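Local coordinates for 70 kDa protein (Xanthomonas sp., PDB 4B2N), which is a diheme c-type cytochrome that acts as a rubber oxygenase, cleaving poly(cis-1,4-isoprene) with dioxygen in a processive manner, at residues R370-S375 / D642-L647; N523-L528 / S650-L655. All coordinates share one frame; numbering follows the deposited sequence.

Contact 1. Residues R370-S375 / D642-L647. With HEC (heme c), chain D.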
# COMPACT_ATOMS: atom_id res chain seq x y z
N ARG A 370 14.13 25.72 -6.04
CA ARG A 370 14.19 25.82 -7.51
C ARG A 370 12.78 25.71 -8.08
O ARG A 370 12.09 24.72 -7.86
CB ARG A 370 15.12 24.77 -8.11
CG ARG A 370 15.85 25.20 -9.40
CD ARG A 370 14.99 25.23 -10.64
NE ARG A 370 15.70 24.71 -11.83
CZ ARG A 370 15.12 24.56 -13.03
NH1 ARG A 370 13.86 24.93 -13.20
NH2 ARG A 370 15.81 24.06 -14.06
N ASP A 371 12.34 26.74 -8.79
CA ASP A 371 11.02 26.71 -9.40
C ASP A 371 11.11 25.88 -10.67
O ASP A 371 11.85 26.22 -11.57
CB ASP A 371 10.54 28.11 -9.72
CG ASP A 371 9.10 28.16 -10.31
OD1 ASP A 371 8.47 27.11 -10.73
OD2 ASP A 371 8.60 29.30 -10.34
N LEU A 372 10.34 24.79 -10.76
CA LEU A 372 10.43 23.94 -11.94
C LEU A 372 9.85 24.56 -13.18
O LEU A 372 10.15 24.14 -14.31
CB LEU A 372 9.87 22.50 -11.68
CG LEU A 372 10.69 21.72 -10.64
CD1 LEU A 372 9.98 20.43 -10.28
CD2 LEU A 372 12.14 21.45 -11.04
N TRP A 373 9.00 25.57 -12.95
CA TRP A 373 8.38 26.39 -13.98
C TRP A 373 9.13 27.67 -14.22
O TRP A 373 8.63 28.53 -14.93
CB TRP A 373 6.95 26.74 -13.57
CG TRP A 373 5.99 25.60 -13.64
CD1 TRP A 373 5.07 25.31 -14.66
CD2 TRP A 373 5.83 24.52 -12.65
NE1 TRP A 373 4.35 24.18 -14.36
CE2 TRP A 373 4.77 23.64 -13.17
CE3 TRP A 373 6.42 24.21 -11.42
CZ2 TRP A 373 4.35 22.50 -12.48
CZ3 TRP A 373 6.00 23.04 -10.74
CH2 TRP A 373 4.99 22.21 -11.26
N ALA A 374 10.33 27.84 -13.64
CA ALA A 374 11.11 29.08 -13.86
C ALA A 374 11.40 29.34 -15.33
O ALA A 374 11.53 28.41 -16.13
CB ALA A 374 12.39 29.04 -13.08
N SER A 375 11.51 30.61 -15.69
CA SER A 375 11.88 31.03 -17.05
C SER A 375 10.95 30.45 -18.10
O SER A 375 11.43 29.95 -19.11
CB SER A 375 13.32 30.65 -17.42
OG SER A 375 14.28 30.98 -16.42
N ASP A 642 6.32 15.13 -15.20
CA ASP A 642 7.21 15.55 -16.27
C ASP A 642 7.80 16.91 -16.09
O ASP A 642 8.73 17.28 -16.86
CB ASP A 642 6.45 15.58 -17.60
CG ASP A 642 6.07 14.24 -18.05
OD1 ASP A 642 6.99 13.46 -18.34
OD2 ASP A 642 4.85 13.94 -18.14
N PHE A 643 7.28 17.67 -15.13
CA PHE A 643 7.84 19.00 -14.81
C PHE A 643 9.30 18.93 -14.36
O PHE A 643 9.98 19.92 -14.35
CB PHE A 643 7.02 19.69 -13.74
CG PHE A 643 6.46 18.73 -12.70
CD1 PHE A 643 7.28 18.20 -11.70
CD2 PHE A 643 5.13 18.40 -12.76
CE1 PHE A 643 6.75 17.28 -10.75
CE2 PHE A 643 4.57 17.42 -11.84
CZ PHE A 643 5.38 16.93 -10.83
N THR A 644 9.78 17.76 -13.98
CA THR A 644 11.21 17.61 -13.72
C THR A 644 12.15 17.74 -14.96
O THR A 644 13.37 17.86 -14.83
CB THR A 644 11.47 16.30 -13.03
OG1 THR A 644 10.97 15.24 -13.84
CG2 THR A 644 10.70 16.27 -11.72
N GLN A 645 11.58 17.67 -16.15
CA GLN A 645 12.37 17.82 -17.41
C GLN A 645 13.10 19.15 -17.52
O GLN A 645 14.06 19.23 -18.26
CB GLN A 645 11.45 17.70 -18.61
CG GLN A 645 10.62 18.94 -18.81
CD GLN A 645 9.35 18.66 -19.58
OE1 GLN A 645 9.23 17.63 -20.25
NE2 GLN A 645 8.38 19.57 -19.46
N SER A 646 12.63 20.16 -16.80
CA SER A 646 13.20 21.52 -16.83
C SER A 646 14.51 21.56 -16.03
O SER A 646 15.28 22.53 -16.16
CB SER A 646 12.19 22.52 -16.25
OG SER A 646 12.08 22.42 -14.80
N LEU A 647 14.78 20.53 -15.21
CA LEU A 647 16.01 20.46 -14.41
C LEU A 647 17.24 20.30 -15.30
O LEU A 647 17.13 19.85 -16.43
CB LEU A 647 15.98 19.28 -13.43
CG LEU A 647 14.91 19.48 -12.39
CD1 LEU A 647 14.67 18.12 -11.74
CD2 LEU A 647 15.40 20.47 -11.34
FE HEC D . 7.31 14.46 -7.04
CHA HEC D . 6.13 11.21 -7.01
CHB HEC D . 10.58 13.36 -6.14
CHC HEC D . 8.62 17.57 -7.56
CHD HEC D . 4.12 15.65 -6.83
NA HEC D . 8.14 12.68 -6.55
C1A HEC D . 7.54 11.41 -6.74
C2A HEC D . 8.48 10.32 -6.49
C3A HEC D . 9.79 10.96 -6.22
C4A HEC D . 9.55 12.38 -6.34
CMA HEC D . 11.07 10.24 -5.88
CAA HEC D . 8.19 8.83 -6.39
CBA HEC D . 7.67 8.71 -4.91
CGA HEC D . 7.08 7.32 -4.65
O1A HEC D . 6.96 6.56 -5.65
O2A HEC D . 6.76 6.87 -3.49
NB HEC D . 9.30 15.29 -6.88
C1B HEC D . 10.47 14.77 -6.51
C2B HEC D . 11.62 15.68 -6.52
C3B HEC D . 11.01 16.94 -6.97
C4B HEC D . 9.61 16.59 -7.15
CMB HEC D . 13.04 15.35 -6.13
CAB HEC D . 11.68 18.28 -7.23
CBB HEC D . 12.56 18.26 -8.32
NC HEC D . 6.56 16.25 -7.03
C1C HEC D . 7.20 17.46 -7.43
C2C HEC D . 6.30 18.59 -7.63
C3C HEC D . 4.99 18.03 -7.41
C4C HEC D . 5.18 16.57 -7.14
CMC HEC D . 6.65 20.02 -8.00
CAC HEC D . 3.71 18.80 -7.52
CBC HEC D . 3.34 19.54 -8.58
ND HEC D . 5.52 13.62 -6.86
C1D HEC D . 4.32 14.19 -6.86
C2D HEC D . 3.15 13.32 -6.83
C3D HEC D . 3.74 12.00 -6.90
C4D HEC D . 5.17 12.30 -6.94
CMD HEC D . 1.70 13.71 -6.77
CAD HEC D . 3.00 10.68 -6.90
CBD HEC D . 2.90 10.29 -8.38
CGD HEC D . 2.23 8.95 -8.58
O1D HEC D . 1.25 8.82 -9.34
O2D HEC D . 2.69 8.05 -7.93
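The indole of W373 and the ring of F643 are tilted by 30° and displaced, sharing little of their faces: F643 CB sits over the rim of one indole face, and W373 CH2 approaches F643 CG to 4.0 Å. The first torsion of F643 places CG between the backbone N and the carbonyl carbon (chi1 35°), and from this position CE1 reaches C1C of heme c at 3.4 Å. L372 comes in on the same phenyl obliquely, its CD1 touching F643 CD1 and the heme atom CBB. Its other methyl, CD2, is pressed against L647 CD2 at 3.4 Å, tighter than carbons usually pack. This is the H641 side of a c-type heme site, F643 lying against one pyrrole: the 3-10 turn 643-646 begins two residues after H641, an axial ligand of the iron, and faces the type I turn 371-374, which an Asx turn from D371 OD1 to W373 N reinforces. Polar bonds join the turns beside this apolar patch. S646 OG donates to L372 O over 2.6 Å, in the carbonyl plane and on a lone pair. The bent chain of R370 brings NH2 within 2.7 Å of S646 O, from above the carbonyl plane and at only 133° at the hydrogen, while D371 O lies in the guanidinium plane and takes NH1 at 2.9 Å. W373 NE1 bonds to I381 O.

Contact 2. Residues N523-L528 / S650-L655. With HEC (heme c), chain D.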
# COMPACT_ATOMS: atom_id res chain seq x y z
N ASN A 523 14.20 4.02 -11.28
CA ASN A 523 15.13 4.77 -10.44
C ASN A 523 14.77 6.23 -10.29
O ASN A 523 13.90 6.76 -10.99
CB ASN A 523 16.63 4.57 -10.84
CG ASN A 523 16.93 5.00 -12.27
OD1 ASN A 523 17.87 4.44 -12.98
ND2 ASN A 523 16.20 5.97 -12.74
N LEU A 524 15.41 6.88 -9.34
CA LEU A 524 15.06 8.25 -9.04
C LEU A 524 15.46 9.20 -10.14
O LEU A 524 14.71 10.19 -10.49
CB LEU A 524 15.70 8.66 -7.71
CG LEU A 524 14.63 9.35 -6.89
CD1 LEU A 524 14.69 8.87 -5.46
CD2 LEU A 524 14.78 10.87 -7.03
N TRP A 525 16.65 8.94 -10.71
CA TRP A 525 17.05 9.62 -11.96
C TRP A 525 15.88 9.72 -12.96
O TRP A 525 15.61 10.78 -13.51
CB TRP A 525 18.24 8.87 -12.56
CG TRP A 525 18.75 9.55 -13.79
CD1 TRP A 525 18.52 9.19 -15.11
CD2 TRP A 525 19.58 10.75 -13.84
NE1 TRP A 525 19.15 10.09 -15.96
CE2 TRP A 525 19.80 11.04 -15.25
CE3 TRP A 525 20.12 11.60 -12.89
CZ2 TRP A 525 20.56 12.13 -15.67
CZ3 TRP A 525 20.90 12.69 -13.32
CH2 TRP A 525 21.10 12.96 -14.68
N GLY A 526 15.15 8.63 -13.16
CA GLY A 526 14.06 8.57 -14.11
C GLY A 526 12.88 9.45 -13.75
O GLY A 526 12.26 10.08 -14.60
N VAL A 527 12.55 9.50 -12.48
CA VAL A 527 11.56 10.45 -11.98
C VAL A 527 12.04 11.85 -12.36
O VAL A 527 11.24 12.68 -12.78
CB VAL A 527 11.43 10.30 -10.46
CG1 VAL A 527 10.51 11.37 -9.89
CG2 VAL A 527 10.92 8.87 -10.13
N LEU A 528 13.34 12.07 -12.20
CA LEU A 528 13.92 13.41 -12.39
C LEU A 528 14.17 13.74 -13.85
O LEU A 528 14.35 14.91 -14.22
CB LEU A 528 15.20 13.55 -11.54
CG LEU A 528 14.87 13.64 -10.03
CD1 LEU A 528 16.15 13.88 -9.28
CD2 LEU A 528 13.88 14.73 -9.66
N SER A 650 23.03 18.58 -13.70
CA SER A 650 23.69 18.94 -12.45
C SER A 650 22.72 19.08 -11.28
O SER A 650 23.03 18.64 -10.15
CB SER A 650 24.51 20.22 -12.55
OG SER A 650 25.55 19.92 -13.44
N GLU A 651 21.59 19.73 -11.54
CA GLU A 651 20.52 19.81 -10.53
C GLU A 651 20.05 18.44 -10.14
O GLU A 651 19.90 18.16 -8.94
CB GLU A 651 19.37 20.65 -11.01
CG GLU A 651 19.69 22.14 -10.94
CD GLU A 651 18.69 22.94 -11.72
OE1 GLU A 651 18.21 22.49 -12.79
OE2 GLU A 651 18.39 24.05 -11.25
N ARG A 652 19.89 17.55 -11.11
CA ARG A 652 19.44 16.15 -10.80
C ARG A 652 20.38 15.37 -9.89
O ARG A 652 19.93 14.75 -8.91
CB ARG A 652 19.17 15.37 -12.10
CG ARG A 652 18.09 15.97 -12.98
CD ARG A 652 18.02 15.32 -14.33
NE ARG A 652 16.81 15.81 -14.99
CZ ARG A 652 16.80 16.48 -16.13
NH1 ARG A 652 17.97 16.76 -16.70
NH2 ARG A 652 15.66 16.95 -16.65
N TRP A 653 21.68 15.33 -10.21
CA TRP A 653 22.63 14.68 -9.27
C TRP A 653 22.61 15.29 -7.88
O TRP A 653 22.71 14.54 -6.90
CB TRP A 653 24.05 14.72 -9.84
CG TRP A 653 24.18 13.92 -11.11
CD1 TRP A 653 24.47 14.38 -12.37
CD2 TRP A 653 23.99 12.46 -11.27
NE1 TRP A 653 24.49 13.36 -13.31
CE2 TRP A 653 24.22 12.17 -12.71
CE3 TRP A 653 23.65 11.42 -10.43
CZ2 TRP A 653 24.13 10.88 -13.23
CZ3 TRP A 653 23.58 10.12 -10.96
CH2 TRP A 653 23.83 9.86 -12.33
N ALA A 654 22.46 16.64 -7.78
CA ALA A 654 22.44 17.29 -6.45
C ALA A 654 21.20 16.86 -5.71
O ALA A 654 21.26 16.54 -4.49
CB ALA A 654 22.48 18.82 -6.56
N LEU A 655 20.08 16.82 -6.43
CA LEU A 655 18.81 16.43 -5.81
C LEU A 655 18.90 14.97 -5.40
O LEU A 655 18.40 14.62 -4.31
CB LEU A 655 17.68 16.60 -6.81
CG LEU A 655 17.05 18.00 -6.98
CD1 LEU A 655 16.20 17.91 -8.25
CD2 LEU A 655 16.20 18.41 -5.77
FE HEC D . 7.31 14.46 -7.04
CHA HEC D . 6.13 11.21 -7.01
CHB HEC D . 10.58 13.36 -6.14
CHC HEC D . 8.62 17.57 -7.56
CHD HEC D . 4.12 15.65 -6.83
NA HEC D . 8.14 12.68 -6.55
C1A HEC D . 7.54 11.41 -6.74
C2A HEC D . 8.48 10.32 -6.49
C3A HEC D . 9.79 10.96 -6.22
C4A HEC D . 9.55 12.38 -6.34
CMA HEC D . 11.07 10.24 -5.88
CAA HEC D . 8.19 8.83 -6.39
CBA HEC D . 7.67 8.71 -4.91
CGA HEC D . 7.08 7.32 -4.65
O1A HEC D . 6.96 6.56 -5.65
O2A HEC D . 6.76 6.87 -3.49
NB HEC D . 9.30 15.29 -6.88
C1B HEC D . 10.47 14.77 -6.51
C2B HEC D . 11.62 15.68 -6.52
C3B HEC D . 11.01 16.94 -6.97
C4B HEC D . 9.61 16.59 -7.15
CMB HEC D . 13.04 15.35 -6.13
CAB HEC D . 11.68 18.28 -7.23
CBB HEC D . 12.56 18.26 -8.32
NC HEC D . 6.56 16.25 -7.03
C1C HEC D . 7.20 17.46 -7.43
C2C HEC D . 6.30 18.59 -7.63
C3C HEC D . 4.99 18.03 -7.41
C4C HEC D . 5.18 16.57 -7.14
CMC HEC D . 6.65 20.02 -8.00
CAC HEC D . 3.71 18.80 -7.52
CBC HEC D . 3.34 19.54 -8.58
ND HEC D . 5.52 13.62 -6.86
C1D HEC D . 4.32 14.19 -6.86
C2D HEC D . 3.15 13.32 -6.83
C3D HEC D . 3.74 12.00 -6.90
C4D HEC D . 5.17 12.30 -6.94
CMD HEC D . 1.70 13.71 -6.77
CAD HEC D . 3.00 10.68 -6.90
CBD HEC D . 2.90 10.29 -8.38
CGD HEC D . 2.23 8.95 -8.58
O1D HEC D . 1.25 8.82 -9.34
O2D HEC D . 2.69 8.05 -7.93
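R652 NE donates to L528 O across 2.7 Å, fairly straight at 161°, with the oxygen near the guanidinium plane but the donor standing above the carbonyl plane. T644 OG1, bonded chiefly to V527 O, also makes a weak bond to this carbonyl. Extended from CG to NE, the R652 chain runs past L528 CB and across one face of the W525 indole, where CD makes a CH-pi contact 4.2 Å from the centroid of the six-membered ring. On the opposite indole face lies W653, in an offset stack with the planes at 28°; W525 CZ3 points over the middle of the W653 ring and comes to 3.4 Å from its CE2. W525 reaches into this slot because its CG is anti to the backbone N, which swings the indole toward helix 650-655. Helix 524-528, within the cytochrome c-like region, here packs on helix 649-660, whose other contacts include helix 357-369 (A654 and L655 on I366); the axes of segments 524-528 and 650-655 pass 10.2 Å apart, their directions 137° apart. Nearer the heme the contact turns apolar: L528 CD1 meets L655 CB, while L528 CD2 packs on the heme methyl CMB at 3.7 Å and L655 CD1 on CBB. The guanidinium is held further by D649 at NH1 and T644 O at NH2, and W525 NE1 bonds to D532.

In the fold
Both contacts wall the same heme c, whose iron H641 ligates, but contact 2 is the more deeply buried, helix against helix, whereas contact 1 joins two turns and is partly buried. Segments 642-647 and 650-655 are close in sequence, so one run of chain carries a face of each contact. Aromatic rings take part in both: loosely offset beside the heme in contact 1, properly stacked farther from it in contact 2. Arginine to backbone carbonyl bonds recur as well. The two are tied directly by a salt bridge from R370 NE to E651 OE2 and by T644 OG1 to V527 O, a probable hydrogen bond of 2.8 Å.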